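Local atomic coordinates of pentalenene synthase (Streptomyces chartreusis NRRL 3882, PDB entry 6Q4S), a protein that probably catalyses the magnesium-dependent 1,10-cyclisation of (2E,6E)-farnesyl diphosphate to the bicyclic sesquiterpenol 7-epi-alpha-eudesmol, releasing diphosphate. Residues 156-159 against 160-164; 21-24 against 25-29. One frame throughout, in Å; residues are numbered along the deposited sequence.

Contact 1: 156-159 against 160-164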
loop_
_atom_site.group_PDB
_atom_site.type_symbol
_atom_site.label_atom_id
_atom_site.label_comp_id
_atom_site.label_asym_id
_atom_site.label_seq_id
_atom_site.Cartn_x
_atom_site.Cartn_y
_atom_site.Cartn_z
ATOM N N GLU A 156 11.404 -12.974 -7.616
ATOM C CA GLU A 156 12.078 -14.274 -7.383
ATOM C C GLU A 156 11.647 -15.327 -8.389
ATOM O O GLU A 156 12.488 -16.017 -8.975
ATOM C CB GLU A 156 11.751 -14.746 -5.962
ATOM C CG GLU A 156 12.384 -16.011 -5.429
ATOM C CD GLU A 156 12.048 -16.155 -3.923
ATOM O OE1 GLU A 156 10.838 -16.254 -3.536
ATOM O OE2 GLU A 156 12.969 -16.010 -3.135
ATOM N N VAL A 157 10.355 -15.409 -8.614
ATOM C CA VAL A 157 9.769 -16.250 -9.622
ATOM C C VAL A 157 10.297 -15.970 -11.045
ATOM O O VAL A 157 10.525 -16.961 -11.865
ATOM C CB VAL A 157 8.241 -16.144 -9.600
ATOM C CG1 VAL A 157 7.627 -16.774 -10.828
ATOM C CG2 VAL A 157 7.638 -16.808 -8.318
ATOM N N ASP A 158 10.424 -14.671 -11.390
ATOM C CA ASP A 158 10.933 -14.309 -12.728
ATOM C C ASP A 158 12.423 -14.651 -12.825
ATOM O O ASP A 158 12.860 -15.097 -13.871
ATOM C CB ASP A 158 10.706 -12.821 -13.093
ATOM C CG ASP A 158 9.246 -12.479 -13.376
ATOM O OD1 ASP A 158 8.501 -13.294 -13.992
ATOM O OD2 ASP A 158 8.829 -11.344 -12.983
ATOM N N LEU A 159 13.183 -14.418 -11.762
ATOM C CA LEU A 159 14.617 -14.742 -11.706
ATOM C C LEU A 159 14.872 -16.193 -12.028
ATOM O O LEU A 159 15.845 -16.514 -12.722
ATOM C CB LEU A 159 15.268 -14.480 -10.369
ATOM C CG LEU A 159 16.059 -13.204 -10.085
ATOM C CD1 LEU A 159 16.623 -13.280 -8.673
ATOM C CD2 LEU A 159 17.210 -13.022 -11.054
ATOM N N ALA A 160 13.999 -17.058 -11.524
ATOM C CA ALA A 160 14.121 -18.482 -11.732
ATOM C C ALA A 160 13.678 -18.862 -13.111
ATOM O O ALA A 160 14.400 -19.575 -13.758
ATOM C CB ALA A 160 13.338 -19.246 -10.683
ATOM N N ALA A 161 12.499 -18.427 -13.552
ATOM C CA ALA A 161 12.022 -18.696 -14.896
ATOM C C ALA A 161 13.001 -18.175 -15.991
ATOM O O ALA A 161 13.081 -18.736 -17.045
ATOM C CB ALA A 161 10.647 -18.131 -15.121
ATOM N N ARG A 162 13.768 -17.135 -15.716
ATOM C CA ARG A 162 14.720 -16.589 -16.704
ATOM C C ARG A 162 16.105 -17.248 -16.730
ATOM O O ARG A 162 16.952 -16.863 -17.547
ATOM C CB ARG A 162 14.896 -15.085 -16.475
ATOM C CG ARG A 162 13.653 -14.330 -16.918
ATOM C CD ARG A 162 13.707 -12.902 -16.389
ATOM N NE ARG A 162 12.455 -12.233 -16.747
ATOM C CZ ARG A 162 12.205 -10.948 -16.509
ATOM N NH1 ARG A 162 13.120 -10.181 -15.964
ATOM N NH2 ARG A 162 11.035 -10.424 -16.892
ATOM N N GLY A 163 16.348 -18.214 -15.843
ATOM C CA GLY A 163 17.598 -18.888 -15.808
ATOM C C GLY A 163 18.604 -18.094 -15.072
ATOM O O GLY A 163 19.780 -18.243 -15.318
ATOM N N LEU A 164 18.168 -17.232 -14.149
ATOM C CA LEU A 164 19.074 -16.324 -13.498
ATOM C C LEU A 164 19.354 -16.617 -12.032
ATOM O O LEU A 164 19.971 -15.792 -11.332
ATOM C CB LEU A 164 18.584 -14.884 -13.657
ATOM C CG LEU A 164 18.535 -14.370 -15.116
ATOM C CD1 LEU A 164 17.708 -13.073 -15.156
ATOM C CD2 LEU A 164 19.938 -14.152 -15.610
HETATM O O HOH W 1 9.783 -14.064 -16.429
#
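L159 and L164 meet across a Schellman motif that ends helix 136-161. L164 N reaches back to L159 O at 2.8 Å, and inside that loop G163 N bonds to A160 O at 3.2 Å. G163 has a positive phi of 81°, which turns the chain out of the helix. Ordinary helical bonds lead up to this point, the last from R162 N to D158 O at 2.9 Å.

The apolar part is the contact usual for this motif, between the residues joined by its outer bond. Their side chains cross at about a right angle. L159 CD2 presses on L164 CB at 3.5 Å, a tight carbon contact.

The R162 side chain starts beside its own backbone N (chi1 -72°) and then runs extended, which carries it past D158. D158 CB lies over one guanidinium face, towards the rim. The charges are only near each other: D158 OD2 is 4.6 Å from R162 NH2, well out of the guanidinium plane. D158 OD1 instead makes a salt bridge with R114 of the second subunit. D158 OD1 also accepts a bond from a water at 2.9 Å, and the same water takes a weak bond from R162 NE at 3.3 Å.

Contact 2: 21-24 against 25-29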
loop_
_atom_site.group_PDB
_atom_site.type_symbol
_atom_site.label_atom_id
_atom_site.label_comp_id
_atom_site.label_asym_id
_atom_site.label_seq_id
_atom_site.Cartn_x
_atom_site.Cartn_y
_atom_site.Cartn_z
ATOM N N TYR A 21 -7.143 -27.135 18.586
ATOM C CA TYR A 21 -8.517 -26.654 18.268
ATOM C C TYR A 21 -8.530 -26.017 16.828
ATOM O O TYR A 21 -9.338 -26.371 15.954
ATOM C CB TYR A 21 -8.922 -25.591 19.326
ATOM C CG TYR A 21 -10.155 -24.830 18.950
ATOM C CD1 TYR A 21 -11.422 -25.359 19.191
ATOM C CD2 TYR A 21 -10.061 -23.603 18.279
ATOM C CE1 TYR A 21 -12.565 -24.649 18.836
ATOM C CE2 TYR A 21 -11.201 -22.909 17.892
ATOM C CZ TYR A 21 -12.454 -23.454 18.166
ATOM O OH TYR A 21 -13.569 -22.753 17.791
ATOM N N ALA A 22 -7.590 -25.116 16.612
ATOM C CA ALA A 22 -7.514 -24.344 15.330
ATOM C C ALA A 22 -6.989 -25.117 14.162
ATOM O O ALA A 22 -7.529 -25.013 13.026
ATOM C CB ALA A 22 -6.741 -23.089 15.563
ATOM N N ARG A 23 -5.991 -25.976 14.393
ATOM C CA ARG A 23 -5.511 -26.914 13.356
ATOM C C ARG A 23 -6.655 -27.665 12.735
ATOM O O ARG A 23 -6.746 -27.801 11.532
ATOM C CB ARG A 23 -4.478 -27.944 13.922
ATOM C CG ARG A 23 -3.745 -28.770 12.893
ATOM C CD ARG A 23 -3.314 -30.156 13.375
ATOM N NE ARG A 23 -2.439 -30.053 14.522
ATOM C CZ ARG A 23 -1.142 -29.764 14.434
ATOM N NH1 ARG A 23 -0.582 -29.492 13.262
ATOM N NH2 ARG A 23 -0.408 -29.699 15.524
ATOM N N ALA A 24 -7.520 -28.224 13.569
ATOM C CA ALA A 24 -8.610 -29.021 13.060
ATOM C C ALA A 24 -9.553 -28.219 12.147
ATOM O O ALA A 24 -9.900 -28.670 11.089
ATOM C CB ALA A 24 -9.405 -29.652 14.240
ATOM N N ARG A 25 -9.937 -27.040 12.557
ATOM C CA ARG A 25 -10.766 -26.178 11.684
ATOM C C ARG A 25 -10.033 -25.743 10.401
ATOM O O ARG A 25 -10.627 -25.636 9.301
ATOM C CB ARG A 25 -11.200 -24.958 12.477
ATOM C CG ARG A 25 -12.174 -25.313 13.590
ATOM C CD ARG A 25 -12.604 -24.090 14.353
ATOM N NE ARG A 25 -14.014 -24.148 14.729
ATOM C CZ ARG A 25 -14.530 -24.922 15.696
ATOM N NH1 ARG A 25 -13.758 -25.742 16.422
ATOM N NH2 ARG A 25 -15.848 -24.882 15.940
ATOM N N HIS A 26 -8.751 -25.443 10.583
ATOM C CA HIS A 26 -7.866 -24.951 9.488
ATOM C C HIS A 26 -7.737 -26.017 8.446
ATOM O O HIS A 26 -7.870 -25.756 7.249
ATOM C CB HIS A 26 -6.451 -24.524 9.998
ATOM C CG HIS A 26 -5.475 -24.367 8.891
ATOM N ND1 HIS A 26 -5.640 -23.399 7.928
ATOM C CD2 HIS A 26 -4.411 -25.113 8.512
ATOM C CE1 HIS A 26 -4.706 -23.542 7.011
ATOM N NE2 HIS A 26 -3.940 -24.565 7.348
ATOM N N LEU A 27 -7.500 -27.268 8.861
ATOM C CA LEU A 27 -7.417 -28.351 7.884
ATOM C C LEU A 27 -8.665 -28.633 7.063
ATOM O O LEU A 27 -8.551 -29.037 5.885
ATOM C CB LEU A 27 -6.913 -29.672 8.483
ATOM C CG LEU A 27 -5.510 -29.604 9.065
ATOM C CD1 LEU A 27 -5.259 -30.894 9.877
ATOM C CD2 LEU A 27 -4.505 -29.397 7.949
ATOM N N ARG A 28 -9.828 -28.480 7.675
ATOM C CA ARG A 28 -11.093 -28.575 6.930
ATOM C C ARG A 28 -11.283 -27.405 5.967
ATOM O O ARG A 28 -11.759 -27.589 4.841
ATOM C CB ARG A 28 -12.241 -28.611 7.933
ATOM C CG ARG A 28 -12.432 -30.080 8.396
ATOM C CD ARG A 28 -12.878 -30.145 9.826
ATOM N NE ARG A 28 -14.147 -29.509 9.893
ATOM C CZ ARG A 28 -14.569 -28.766 10.888
ATOM N NH1 ARG A 28 -13.822 -28.554 11.960
ATOM N NH2 ARG A 28 -15.783 -28.230 10.781
ATOM N N TRP A 29 -10.873 -26.230 6.435
ATOM C CA TRP A 29 -10.923 -25.013 5.607
ATOM C C TRP A 29 -10.089 -25.129 4.329
ATOM O O TRP A 29 -10.550 -24.723 3.263
ATOM C CB TRP A 29 -10.537 -23.836 6.450
ATOM C CG TRP A 29 -10.578 -22.455 5.748
ATOM C CD1 TRP A 29 -11.634 -21.565 5.738
ATOM C CD2 TRP A 29 -9.495 -21.797 5.070
ATOM N NE1 TRP A 29 -11.267 -20.410 5.070
ATOM C CE2 TRP A 29 -9.959 -20.509 4.679
ATOM C CE3 TRP A 29 -8.185 -22.157 4.772
ATOM C CZ2 TRP A 29 -9.156 -19.602 3.957
ATOM C CZ3 TRP A 29 -7.370 -21.245 4.030
ATOM C CH2 TRP A 29 -7.874 -19.992 3.635
HETATM O O HOH W 2 -11.773 -27.274 16.539
#
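Y21 and R25 sit one turn apart on helix 19-32, an i to i+4 pair on an all-helical terpene synthase fold. Their flat groups are close to parallel, with the ring and guanidinium planes 21° apart. The phenol end does the touching. Y21 OH lies 3.1 Å above the guanidinium plane of R25, over its centre. Y21 OH makes no hydrogen bond to R25, because the N-H groups do not point at it. It has a weak bond to D64 instead. R25 starts beside its own backbone N and bends at chi3 (142°), which brings the guanidinium round to the tyrosine. R25 NH1 is very close to the ring, so the exact fit of the two groups, the approach of the hydroxyl included, is doubtful.

R23 and L27 are the next i to i+4 pair. They lie side by side and point the same way. R23 CG meets L27 CD1 at 4.0 Å, so the aliphatic part of the arginine makes this contact. The R23 chain then bends at chi3, and its charged end forms salt bridges with D49 and E20. L27 also packs on F42 and Y45 of helix 39-47.

H26 is buried. H26 CB lies against A22 O at 3.3 Å. Both ring nitrogens are bonded, ND1 to N71 and NE2 to Y45, which fixes the rotation of the imidazole.

The backbone bonds bind the same turns. H26 N donates to A22 O at 2.8 Å and L27 N to R23 O at 2.8 Å. The next bond is weak, from R28 N to A24 O at 3.4 Å. R28 CD comes within 3.6 Å of the same A24 O.

How the contacts relate
Contact 2 comes first along the chain, on helix 19-32, and contact 1 follows at the end of helix 136-161. Their centres are about 34 Å apart and their nearest atoms about 20 Å, so they do not touch. Both belong to the same all-helical fold, which has no strands. Contact 1 lies on the surface, yet its helix end is near the probable active site: the side chain of E156 is about 5 Å from that of R177, a probable substrate-binding residue, and that of V157 about 6 Å from that of D80, a likely magnesium ligand. Contact 2 is away from these sites and joins the N-terminal helix to its neighbours. Only contact 1 reaches the second subunit.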